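Local coordinates for protein DNA-binding transcriptional repressor YiaJ (Escherichia coli, PDB 1YSQ) that represses transcription of the yiaKLMNOPQRS operon, which may serve the use of 2,3-diketo-L-gulonate, this chain being its C-terminal IclR-type domain without the DNA-binding part, at residues A[71-76]-A[110-115]; A[63-67]-A[92-96]. All blocks are in the same frame, centred on the assembly; numbering follows the deposited sequence.

Interaction 1: residues A[71-76]-A[110-115]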
loop_
_atom_site.group_PDB
_atom_site.type_symbol
_atom_site.label_atom_id
_atom_site.label_comp_id
_atom_site.label_asym_id
_atom_site.label_seq_id
_atom_site.Cartn_x
_atom_site.Cartn_y
_atom_site.Cartn_z
ATOM N N LYS A 71 -6.284 -0.392 -2.466
ATOM C CA LYS A 71 -6.630 -0.842 -3.815
ATOM C C LYS A 71 -6.123 -2.263 -4.072
ATOM O O LYS A 71 -6.809 -3.072 -4.711
ATOM C CB LYS A 71 -6.123 0.144 -4.871
ATOM C CG LYS A 71 -6.913 1.460 -4.860
ATOM C CD LYS A 71 -6.540 2.368 -6.055
ATOM C CE LYS A 71 -5.084 2.837 -5.947
ATOM N NZ LYS A 71 -4.686 3.786 -7.030
ATOM N N ILE A 72 -4.949 -2.587 -3.532
ATOM C CA ILE A 72 -4.437 -3.964 -3.602
ATOM C C ILE A 72 -5.413 -4.932 -2.930
ATOM O O ILE A 72 -5.754 -5.965 -3.496
ATOM C CB ILE A 72 -3.035 -4.035 -2.965
ATOM C CG1 ILE A 72 -2.017 -3.414 -3.916
ATOM C CG2 ILE A 72 -2.629 -5.489 -2.608
ATOM C CD1 ILE A 72 -0.695 -3.133 -3.266
ATOM N N TYR A 73 -5.884 -4.586 -1.730
ATOM C CA TYR A 73 -6.853 -5.451 -1.047
ATOM C C TYR A 73 -8.086 -5.677 -1.909
ATOM O O TYR A 73 -8.527 -6.805 -2.057
ATOM C CB TYR A 73 -7.254 -4.859 0.307
ATOM C CG TYR A 73 -6.104 -4.775 1.297
ATOM C CD1 TYR A 73 -5.223 -5.844 1.464
ATOM C CD2 TYR A 73 -5.915 -3.630 2.084
ATOM C CE1 TYR A 73 -4.164 -5.785 2.391
ATOM C CE2 TYR A 73 -4.847 -3.552 3.010
ATOM C CZ TYR A 73 -3.986 -4.633 3.158
ATOM O OH TYR A 73 -2.955 -4.569 4.074
ATOM N N MET A 74 -8.637 -4.612 -2.494
ATOM C CA MET A 74 -9.806 -4.794 -3.379
ATOM C C MET A 74 -9.468 -5.595 -4.652
ATOM O O MET A 74 -10.279 -6.417 -5.104
ATOM C CB MET A 74 -10.457 -3.461 -3.747
ATOM C CG MET A 74 -11.253 -2.821 -2.569
ATOM S SD MET A 74 -12.419 -1.462 -2.993
ATOM C CE MET A 74 -11.367 -0.420 -3.711
ATOM N N ALA A 75 -8.281 -5.361 -5.217
ATOM C CA ALA A 75 -7.879 -6.027 -6.460
ATOM C C ALA A 75 -7.795 -7.537 -6.299
ATOM O O ALA A 75 -8.053 -8.280 -7.247
ATOM C CB ALA A 75 -6.545 -5.469 -6.967
ATOM N N PHE A 76 -7.422 -7.992 -5.105
ATOM C CA PHE A 76 -7.357 -9.429 -4.823
ATOM C C PHE A 76 -8.601 -10.008 -4.133
ATOM O O PHE A 76 -8.661 -11.218 -3.844
ATOM C CB PHE A 76 -6.080 -9.734 -4.051
ATOM C CG PHE A 76 -4.861 -9.725 -4.926
ATOM C CD1 PHE A 76 -4.331 -10.921 -5.411
ATOM C CD2 PHE A 76 -4.257 -8.511 -5.284
ATOM C CE1 PHE A 76 -3.193 -10.917 -6.246
ATOM C CE2 PHE A 76 -3.139 -8.483 -6.106
ATOM C CZ PHE A 76 -2.609 -9.695 -6.601
ATOM N N GLU A 110 -8.662 -0.011 -13.066
ATOM C CA GLU A 110 -7.493 0.081 -12.196
ATOM C C GLU A 110 -7.229 -1.242 -11.474
ATOM O O GLU A 110 -6.092 -1.711 -11.415
ATOM C CB GLU A 110 -7.711 1.196 -11.164
ATOM C CG GLU A 110 -6.666 1.222 -10.050
ATOM C CD GLU A 110 -5.478 2.118 -10.361
ATOM O OE1 GLU A 110 -5.314 2.514 -11.533
ATOM O OE2 GLU A 110 -4.692 2.436 -9.432
ATOM N N LEU A 111 -8.281 -1.829 -10.916
ATOM C CA LEU A 111 -8.143 -3.038 -10.126
ATOM C C LEU A 111 -7.694 -4.225 -10.968
ATOM O O LEU A 111 -6.954 -5.061 -10.483
ATOM C CB LEU A 111 -9.445 -3.365 -9.381
ATOM C CG LEU A 111 -9.848 -2.411 -8.249
ATOM C CD1 LEU A 111 -11.146 -2.910 -7.614
ATOM C CD2 LEU A 111 -8.737 -2.270 -7.208
ATOM N N ALA A 112 -8.151 -4.292 -12.219
ATOM C CA ALA A 112 -7.673 -5.329 -13.135
ATOM C C ALA A 112 -6.161 -5.237 -13.355
ATOM O O ALA A 112 -5.484 -6.248 -13.311
ATOM C CB ALA A 112 -8.427 -5.260 -14.460
ATOM N N HIS A 113 -5.630 -4.027 -13.576
ATOM C CA HIS A 113 -4.193 -3.841 -13.717
ATOM C C HIS A 113 -3.430 -4.260 -12.464
ATOM O O HIS A 113 -2.358 -4.867 -12.573
ATOM C CB HIS A 113 -3.816 -2.389 -14.077
ATOM C CG HIS A 113 -4.332 -1.929 -15.408
ATOM N ND1 HIS A 113 -4.249 -2.696 -16.553
ATOM C CD2 HIS A 113 -4.930 -0.771 -15.778
ATOM C CE1 HIS A 113 -4.776 -2.033 -17.567
ATOM N NE2 HIS A 113 -5.198 -0.862 -17.124
ATOM N N ILE A 114 -3.933 -3.880 -11.283
ATOM C CA ILE A 114 -3.286 -4.284 -10.019
ATOM C C ILE A 114 -3.279 -5.806 -9.812
ATOM O O ILE A 114 -2.270 -6.383 -9.396
ATOM C CB ILE A 114 -3.974 -3.578 -8.796
ATOM C CG1 ILE A 114 -3.742 -2.059 -8.878
ATOM C CG2 ILE A 114 -3.416 -4.121 -7.487
ATOM C CD1 ILE A 114 -4.761 -1.228 -8.038
ATOM N N ARG A 115 -4.420 -6.442 -10.073
ATOM C CA ARG A 115 -4.552 -7.897 -9.913
ATOM C C ARG A 115 -3.598 -8.653 -10.851
ATOM O O ARG A 115 -2.950 -9.633 -10.460
ATOM C CB ARG A 115 -6.010 -8.331 -10.128
ATOM C CG ARG A 115 -6.259 -9.862 -9.999
ATOM C CD ARG A 115 -5.883 -10.459 -8.622
ATOM N NE ARG A 115 -6.037 -11.923 -8.615
ATOM C CZ ARG A 115 -5.097 -12.787 -8.996
ATOM N NH1 ARG A 115 -3.914 -12.342 -9.399
ATOM N NH2 ARG A 115 -5.327 -14.105 -8.951
#
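The Phe76 ring takes the side chain of Arg115 over one face: Arg115 CD sits 3.7 Å from the ring centroid in a CH-pi contact, displaced toward the rim. The guanidinium continues over the CD1-CE1 rim, its plane 17° from that of the ring, and Arg115 NH1 reaches 3.5 Å from Phe76 CE1. At the ring edge lies the carbonyl oxygen of Ile72, and Phe138 adds an edge-to-face ring. Ala75 O stands at the edge of the guanidinium, while Arg115 CD passes 3.4 Å from that oxygen; CG anti to the backbone N and a bend at chi2 bring the arginine across the end of helix 68-75. This helix and helix 104-117 cross almost perpendicularly (-84°), their short segments 8.7 Å apart at the axes, in the alpha/beta effector-binding domain of the IclR family. Ala75 CB fits between Leu111 and Ile114, pressed to 3.4 Å from Ile114 CG2, shorter than two methyl groups normally approach. Beside it, Leu111 CD2 lies 3.3 Å from Lys71 O, and Ile114 CD1 packs on Lys71 CB; Ile114 and Ile72 both continue onto Ala120 of strand 120-123. On the far side of this apolar patch from Arg115, Lys71 NZ forms a salt bridge to Glu110 OE2 (2.8 Å), approaching on the anti side and 34° out of the carboxylate plane. The same ammonium donates to Met121 O and pairs with Glu125, so three oxygens grip a buried lysine end.

Interaction 2: residues A[63-67]-A[92-96]. With PO4 (phosphate ion), chain B.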
loop_
_atom_site.group_PDB
_atom_site.type_symbol
_atom_site.label_atom_id
_atom_site.label_comp_id
_atom_site.label_asym_id
_atom_site.label_seq_id
_atom_site.Cartn_x
_atom_site.Cartn_y
_atom_site.Cartn_z
ATOM N N PRO A 63 -9.071 4.718 3.846
ATOM C CA PRO A 63 -10.159 4.166 2.997
ATOM C C PRO A 63 -9.606 3.385 1.797
ATOM O O PRO A 63 -8.564 3.754 1.241
ATOM C CB PRO A 63 -10.910 5.404 2.486
ATOM C CG PRO A 63 -10.510 6.522 3.407
ATOM C CD PRO A 63 -9.090 6.196 3.839
ATOM N N LEU A 64 -10.276 2.308 1.419
ATOM C CA LEU A 64 -9.758 1.444 0.349
ATOM C C LEU A 64 -9.563 2.160 -0.990
ATOM O O LEU A 64 -8.583 1.892 -1.689
ATOM C CB LEU A 64 -10.657 0.217 0.150
ATOM C CG LEU A 64 -10.797 -0.761 1.344
ATOM C CD1 LEU A 64 -11.654 -1.955 0.936
ATOM C CD2 LEU A 64 -9.473 -1.225 1.912
ATOM N N TYR A 65 -10.486 3.065 -1.336
ATOM C CA TYR A 65 -10.551 3.622 -2.697
ATOM C C TYR A 65 -9.417 4.601 -3.038
ATOM O O TYR A 65 -9.134 4.823 -4.209
ATOM C CB TYR A 65 -11.916 4.288 -2.954
ATOM C CG TYR A 65 -11.999 5.703 -2.420
ATOM C CD1 TYR A 65 -11.850 6.806 -3.272
ATOM C CD2 TYR A 65 -12.203 5.935 -1.057
ATOM C CE1 TYR A 65 -11.892 8.116 -2.781
ATOM C CE2 TYR A 65 -12.263 7.234 -0.547
ATOM C CZ TYR A 65 -12.098 8.321 -1.419
ATOM O OH TYR A 65 -12.173 9.604 -0.916
ATOM N N CYS A 66 -8.791 5.194 -2.015
ATOM C CA CYS A 66 -7.764 6.231 -2.227
ATOM C C CYS A 66 -6.394 5.835 -1.647
ATOM O O CYS A 66 -5.467 6.635 -1.640
ATOM C CB CYS A 66 -8.241 7.594 -1.663
ATOM S SG CYS A 66 -8.659 7.525 0.093
ATOM N N SER A 67 -6.286 4.593 -1.173
ATOM C CA SER A 67 -5.056 4.036 -0.603
ATOM C C SER A 67 -4.503 3.026 -1.594
ATOM O O SER A 67 -5.227 2.120 -2.024
ATOM C CB SER A 67 -5.356 3.345 0.735
ATOM O OG SER A 67 -4.318 2.475 1.165
ATOM N N GLU A 92 -18.529 8.712 1.489
ATOM C CA GLU A 92 -17.106 8.662 1.816
ATOM C C GLU A 92 -16.199 8.753 0.582
ATOM O O GLU A 92 -15.069 9.236 0.687
ATOM C CB GLU A 92 -16.799 7.397 2.624
ATOM C CG GLU A 92 -17.592 7.307 3.925
ATOM C CD GLU A 92 -18.817 6.408 3.840
ATOM O OE1 GLU A 92 -19.741 6.695 3.042
ATOM O OE2 GLU A 92 -18.855 5.404 4.589
ATOM N N ILE A 93 -16.684 8.289 -0.573
ATOM C CA ILE A 93 -15.908 8.382 -1.819
ATOM C C ILE A 93 -15.974 9.805 -2.387
ATOM O O ILE A 93 -16.979 10.224 -2.952
ATOM C CB ILE A 93 -16.352 7.323 -2.874
ATOM C CG1 ILE A 93 -16.127 5.892 -2.348
ATOM C CG2 ILE A 93 -15.610 7.535 -4.205
ATOM C CD1 ILE A 93 -17.083 4.851 -2.919
ATOM N N GLN A 94 -14.883 10.540 -2.237
ATOM C CA GLN A 94 -14.850 11.961 -2.572
ATOM C C GLN A 94 -13.601 12.297 -3.379
ATOM O O GLN A 94 -12.550 11.672 -3.182
ATOM C CB GLN A 94 -14.903 12.809 -1.289
ATOM C CG GLN A 94 -16.231 12.713 -0.508
ATOM C CD GLN A 94 -17.417 13.322 -1.253
ATOM O OE1 GLN A 94 -17.266 14.314 -1.960
ATOM N NE2 GLN A 94 -18.595 12.724 -1.094
ATOM N N PRO A 95 -13.709 13.278 -4.274
ATOM C CA PRO A 95 -12.578 13.675 -5.121
ATOM C C PRO A 95 -11.551 14.489 -4.356
ATOM O O PRO A 95 -11.577 15.727 -4.408
ATOM C CB PRO A 95 -13.239 14.523 -6.213
ATOM C CG PRO A 95 -14.459 15.118 -5.541
ATOM C CD PRO A 95 -14.917 14.081 -4.551
ATOM N N LEU A 96 -10.641 13.802 -3.677
ATOM C CA LEU A 96 -9.603 14.458 -2.886
ATOM C C LEU A 96 -8.678 15.302 -3.758
ATOM O O LEU A 96 -8.282 16.415 -3.375
ATOM C CB LEU A 96 -8.803 13.420 -2.079
ATOM C CG LEU A 96 -9.609 12.455 -1.196
ATOM C CD1 LEU A 96 -8.663 11.510 -0.471
ATOM C CD2 LEU A 96 -10.508 13.185 -0.202
HETATM P P PO4 B . -0.985 3.980 0.782
HETATM O O1 PO4 B . -1.371 4.897 -0.393
HETATM O O2 PO4 B . -1.184 2.534 0.462
HETATM O O3 PO4 B . 0.444 4.219 1.235
HETATM O O4 PO4 B . -1.921 4.357 1.919
#
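Tyr65 and Ile93 mark the closest backbone approach, 7.2 Å between CA atoms, where the loop entering helix 68-75 faces an extended segment that bends at Pro95 in an inverse gamma turn. The wide gap is bridged by the Tyr65 ring. Its CG stands between the backbone N and the carbonyl carbon (chi1 83°), a setting that puts Cys66 CB over one face and Ile93 CA over the other. Ile93 CA makes a CH-pi contact 4.1 Å from the centroid, toward the rim, and Ile93 CG2 packs 3.9 Å from Tyr65 CD1; the two side chains run past each other in opposite directions. At the ring's hydroxyl end, Tyr65 OH is 3.1 Å from Gln94 O, which lies near the ring plane, in a hydrogen bond, although Glu92 O, 3.3 Å from Tyr65 OH, is within reach of the same proton. Leu96 CG touches the same hydroxyl at 3.8 Å, and Leu96 CD1 meets Cys66 SG. A phenylalanine in place of Tyr65 would probably leave Gln94 O without this partner and open a gap beside Leu96, whose carbons touch the hydroxyl. At the end of the segment, Ser67 N-caps helix 68-75 through Gly70 N, and its OG lies 3.1 Å from O4 of a phosphate also held by Ala68 N, Met69 N and Ser149. The phosphate probably came from the crystallisation liquor, yet its position is consistent with an anion-binding pocket in the effector domain. One aromatic side chain thus joins the two loops, its face on apolar atoms and its hydroxyl at main-chain oxygens.

How the interactions relate
Both interactions hang on the same piece of chain: 63-67 leads into helix 68-75, which carries 71-76, so each partner, 110-115 and 92-96, docks on one continuous element. Interaction 1 joins two helices, with more buried residues, a near-perpendicular apolar crossing and a charge pair at one side; interaction 2 joins two loops farther from the centre of the chain, with roughly half the buried surface and a mixture of ring packing and main-chain polar contact. They meet directly: Met74 CG lies 3.6 Å from Leu64 CD1, and the Lys71 chain packs on the carbonyl oxygens of Leu64 and Tyr65. Along the sequence their segments alternate, which ties the two regions together.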